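Aldehyde dehydrogenase (Anabaena variabilis, PDB 4H7N) probably oxidises aldehydes to carboxylic acids with NAD+ as the electron acceptor. Local coordinates at residues 259-264 with 305-309; 313-317 with 364-369. All blocks are in the same frame, centred on the assembly; numbering follows the deposited sequence.

Contact 1: residues 259-264 with 305-309; sequences VVNTGQ and IGPII
Thr262 and Gln264 reach from the turn after helix 247-259 to the backbone of 305-309, each in its own manner. Thr262 OG1 lies anti to its own carbonyl carbon (chi1 -46°) and donates to Gly306 O at 2.7 Å, coming in from above the carbonyl plane. The same OG1 also passes 3.5 Å from Ile305 CG2, and it accepts from a water that is weakly bonded to Gly306 N. The extended side chain of Gln264 runs obliquely across that of Ile309 and brings its amide to the backbone of 307-309. OE1 takes the N-H of Ile309 at 2.9 Å, in the carbonyl plane on a lone pair and nearly straight at 169°. NE2 gives a bond of 3.0 Å to Asn261 O, lying in the Gln264 amide plane, and a weak one of 3.4 Å to Pro307 O. Since Gln264 N reaches Asn261 O from the opposite face, that carbonyl is gripped twice. Asn261 returns a bond through ND2 to Gln264 O, and Asn137 also binds both ends of this pair. With both ends of the Gln264 amide engaged, its flip is fixed, and one glutamine satisfies buried backbone groups of two loops that have no regular strand pairing between them.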
# COMPACT_ATOMS: atom_id res chain seq x y z
N VAL A 259 -2.42 31.46 -4.54
CA VAL A 259 -3.76 31.97 -4.67
C VAL A 259 -4.59 31.43 -5.82
O VAL A 259 -5.77 31.74 -5.91
CB VAL A 259 -3.80 33.52 -4.65
CG1 VAL A 259 -2.96 34.04 -3.49
CG2 VAL A 259 -3.35 34.10 -5.97
N VAL A 260 -4.02 30.59 -6.69
CA VAL A 260 -4.80 29.95 -7.72
C VAL A 260 -5.88 29.14 -7.01
O VAL A 260 -5.67 28.59 -5.94
CB VAL A 260 -3.93 29.08 -8.69
CG1 VAL A 260 -3.33 27.90 -7.96
CG2 VAL A 260 -4.77 28.63 -9.86
N ASN A 261 -7.08 29.19 -7.57
CA ASN A 261 -8.28 28.62 -6.99
C ASN A 261 -8.57 29.24 -5.63
O ASN A 261 -9.11 28.59 -4.74
CB ASN A 261 -8.17 27.08 -6.86
CG ASN A 261 -9.55 26.39 -6.90
OD1 ASN A 261 -10.42 26.79 -7.66
ND2 ASN A 261 -9.76 25.42 -6.05
N THR A 262 -8.17 30.49 -5.45
CA THR A 262 -8.34 31.21 -4.15
C THR A 262 -7.63 30.46 -3.01
O THR A 262 -8.01 30.54 -1.83
CB THR A 262 -9.82 31.44 -3.82
OG1 THR A 262 -10.50 31.95 -4.98
CG2 THR A 262 -9.99 32.49 -2.73
N GLY A 263 -6.58 29.72 -3.37
CA GLY A 263 -5.80 29.00 -2.36
C GLY A 263 -6.42 27.72 -1.85
O GLY A 263 -5.88 27.11 -0.93
N GLN A 264 -7.51 27.29 -2.48
CA GLN A 264 -8.28 26.13 -2.06
C GLN A 264 -7.72 24.90 -2.76
O GLN A 264 -8.26 24.42 -3.75
CB GLN A 264 -9.78 26.32 -2.40
CG GLN A 264 -10.36 27.55 -1.72
CD GLN A 264 -11.73 27.93 -2.24
OE1 GLN A 264 -12.72 27.83 -1.52
NE2 GLN A 264 -11.79 28.39 -3.52
N ILE A 305 -10.05 35.59 -9.29
CA ILE A 305 -10.18 35.00 -7.93
C ILE A 305 -11.65 34.76 -7.62
O ILE A 305 -12.44 35.73 -7.44
CB ILE A 305 -9.56 35.91 -6.87
CG1 ILE A 305 -8.13 36.27 -7.28
CG2 ILE A 305 -9.63 35.26 -5.48
CD1 ILE A 305 -7.26 35.05 -7.54
N GLY A 306 -12.01 33.48 -7.59
CA GLY A 306 -13.37 33.08 -7.21
C GLY A 306 -13.65 33.16 -5.71
O GLY A 306 -12.76 33.45 -4.93
N PRO A 307 -14.88 32.85 -5.33
CA PRO A 307 -15.26 32.87 -3.95
C PRO A 307 -14.71 31.70 -3.17
O PRO A 307 -14.33 30.67 -3.76
CB PRO A 307 -16.78 32.76 -4.01
CG PRO A 307 -17.06 31.99 -5.24
CD PRO A 307 -15.98 32.40 -6.20
N ILE A 308 -14.75 31.82 -1.86
CA ILE A 308 -14.51 30.68 -1.00
C ILE A 308 -15.73 29.80 -1.10
O ILE A 308 -16.82 30.23 -0.76
CB ILE A 308 -14.32 31.14 0.43
CG1 ILE A 308 -13.12 32.09 0.47
CG2 ILE A 308 -14.13 29.95 1.36
CD1 ILE A 308 -13.18 33.01 1.66
N ILE A 309 -15.54 28.57 -1.56
CA ILE A 309 -16.62 27.70 -1.98
C ILE A 309 -17.44 27.19 -0.80
O ILE A 309 -18.65 27.18 -0.84
CB ILE A 309 -16.05 26.54 -2.80
CG1 ILE A 309 -15.56 27.04 -4.14
CG2 ILE A 309 -17.08 25.45 -3.00
CD1 ILE A 309 -14.74 26.01 -4.86
O HOH W 1 -11.11 30.50 -7.24

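Contact 2: residues 313-317 with 364-369; sequences QAGII and ETFGPI
The amide of Gln313 and the ring of Phe366 meet with their planes 51° apart, the two side chains crossing at about a right angle. NE2 stands obliquely to the ring and comes nearest to its stem, 3.3 Å from Phe366 CB; CB points toward the helix, while the ring turns off to touch Asn137. Gln313 gets there by a bend at chi2 (72°) after CG leaves anti to the backbone N. NE2 donates to Thr365 O at 2.9 Å, from above that carbonyl plane and with an N-H...O angle of 138°; it also gives a bond to a water that donates to Glu364 O. With an alanine here, Thr365 O would probably lose this donor from the helix, the water link to Glu364 O would go, and a gap would open beside Phe366 CB.

One turn on, Ile317 sends CD1 against the backbone, 3.6 Å from Gly367 CA, where a beta carbon would collide with it. Phe366 O, buried and without a polar partner, lies 3.6 Å from Ile317 CD1. The other branch, Ile317 CG2, packs on Ile369 CD1 at 4.3 Å. Further bonds hold the loop: Glu270 takes the N-H groups of Thr365 and Phe366, and Thr365 OG1 bonds to His320. Glu-x-Phe-Gly-Pro is a signature of aldehyde dehydrogenases, in whose relatives the glutamate holds the nicotinamide ribose; Glu364, here bonded through OE2 to Gly235 N and about 9 Å between side chains from the predicted active-site Glu232, is placed consistently with that cofactor pocket.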
# COMPACT_ATOMS: atom_id res chain seq x y z
N GLN A 313 -15.05 26.72 5.34
CA GLN A 313 -13.69 27.15 5.04
C GLN A 313 -13.52 28.67 5.18
O GLN A 313 -12.48 29.16 5.63
CB GLN A 313 -13.25 26.70 3.65
CG GLN A 313 -11.75 26.72 3.56
CD GLN A 313 -11.17 25.58 4.39
OE1 GLN A 313 -11.75 24.49 4.41
NE2 GLN A 313 -10.08 25.83 5.11
N ALA A 314 -14.55 29.42 4.82
CA ALA A 314 -14.55 30.85 5.07
C ALA A 314 -14.33 31.16 6.55
O ALA A 314 -13.56 32.06 6.87
CB ALA A 314 -15.83 31.49 4.57
N GLY A 315 -15.01 30.40 7.43
CA GLY A 315 -14.83 30.55 8.85
C GLY A 315 -13.40 30.25 9.28
O GLY A 315 -12.84 30.97 10.08
N ILE A 316 -12.80 29.19 8.74
CA ILE A 316 -11.43 28.84 9.09
C ILE A 316 -10.44 29.91 8.65
O ILE A 316 -9.53 30.30 9.42
CB ILE A 316 -11.03 27.50 8.43
CG1 ILE A 316 -11.77 26.33 9.14
CG2 ILE A 316 -9.53 27.33 8.47
CD1 ILE A 316 -11.68 24.98 8.40
N ILE A 317 -10.57 30.37 7.41
CA ILE A 317 -9.65 31.41 6.88
C ILE A 317 -9.77 32.67 7.75
O ILE A 317 -8.77 33.27 8.15
CB ILE A 317 -9.97 31.74 5.42
CG1 ILE A 317 -9.74 30.53 4.54
CG2 ILE A 317 -9.11 32.92 4.93
CD1 ILE A 317 -10.34 30.64 3.16
N GLU A 364 -3.67 23.82 8.13
CA GLU A 364 -4.04 24.03 6.75
C GLU A 364 -5.02 25.21 6.69
O GLU A 364 -6.01 25.23 7.42
CB GLU A 364 -4.65 22.75 6.11
CG GLU A 364 -4.91 22.86 4.59
CD GLU A 364 -5.10 21.48 3.88
OE1 GLU A 364 -5.88 20.66 4.45
OE2 GLU A 364 -4.48 21.22 2.77
N THR A 365 -4.74 26.16 5.83
CA THR A 365 -5.60 27.36 5.67
C THR A 365 -6.59 27.20 4.50
O THR A 365 -7.77 27.53 4.62
CB THR A 365 -4.67 28.58 5.51
OG1 THR A 365 -3.82 28.68 6.66
CG2 THR A 365 -5.46 29.88 5.39
N PHE A 366 -6.10 26.66 3.36
CA PHE A 366 -6.95 26.48 2.19
C PHE A 366 -7.55 27.84 1.77
O PHE A 366 -8.72 27.91 1.39
CB PHE A 366 -8.06 25.47 2.51
CG PHE A 366 -8.12 24.30 1.59
CD1 PHE A 366 -7.05 23.42 1.51
CD2 PHE A 366 -9.24 24.08 0.78
CE1 PHE A 366 -7.07 22.31 0.67
CE2 PHE A 366 -9.26 22.96 -0.07
CZ PHE A 366 -8.20 22.08 -0.11
N GLY A 367 -6.74 28.89 1.84
CA GLY A 367 -7.14 30.25 1.45
C GLY A 367 -6.01 30.98 0.74
O GLY A 367 -4.90 30.44 0.60
N PRO A 368 -6.26 32.23 0.30
CA PRO A 368 -5.27 32.89 -0.55
C PRO A 368 -4.30 33.74 0.29
O PRO A 368 -4.10 34.93 0.04
CB PRO A 368 -6.14 33.77 -1.45
CG PRO A 368 -7.25 34.21 -0.54
CD PRO A 368 -7.49 33.03 0.41
N ILE A 369 -3.69 33.10 1.27
CA ILE A 369 -2.89 33.81 2.27
C ILE A 369 -1.41 33.53 2.08
O ILE A 369 -1.02 32.40 1.86
CB ILE A 369 -3.25 33.36 3.68
CG1 ILE A 369 -4.76 33.38 3.88
CG2 ILE A 369 -2.60 34.28 4.71
CD1 ILE A 369 -5.44 34.68 3.49
O HOH W 2 -8.36 24.15 6.51

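How the contacts relate
Both segments of contact 1 come earlier in the sequence than those of contact 2, and the two centres lie about 9 Å apart. Segment 259-264 follows helix 247-259 and precedes strand 269-275; 364-369 runs into strand 369-375, its parallel neighbour in the seven-stranded mixed sheet, while 305-309 leads directly into helix 311-326, which carries 313-317. The two contacts also meet: Ile308 packs on the start of that helix, Gln264 lies against the Phe366 backbone, and Pro368 touches Val259 and Thr262. Helix 311-326 and its lead-in thus back two loops, the first leading straight on to the probable nucleophilic cysteine of the family motif, the second bearing the glutamate that in relatives binds the nicotinamide ribose.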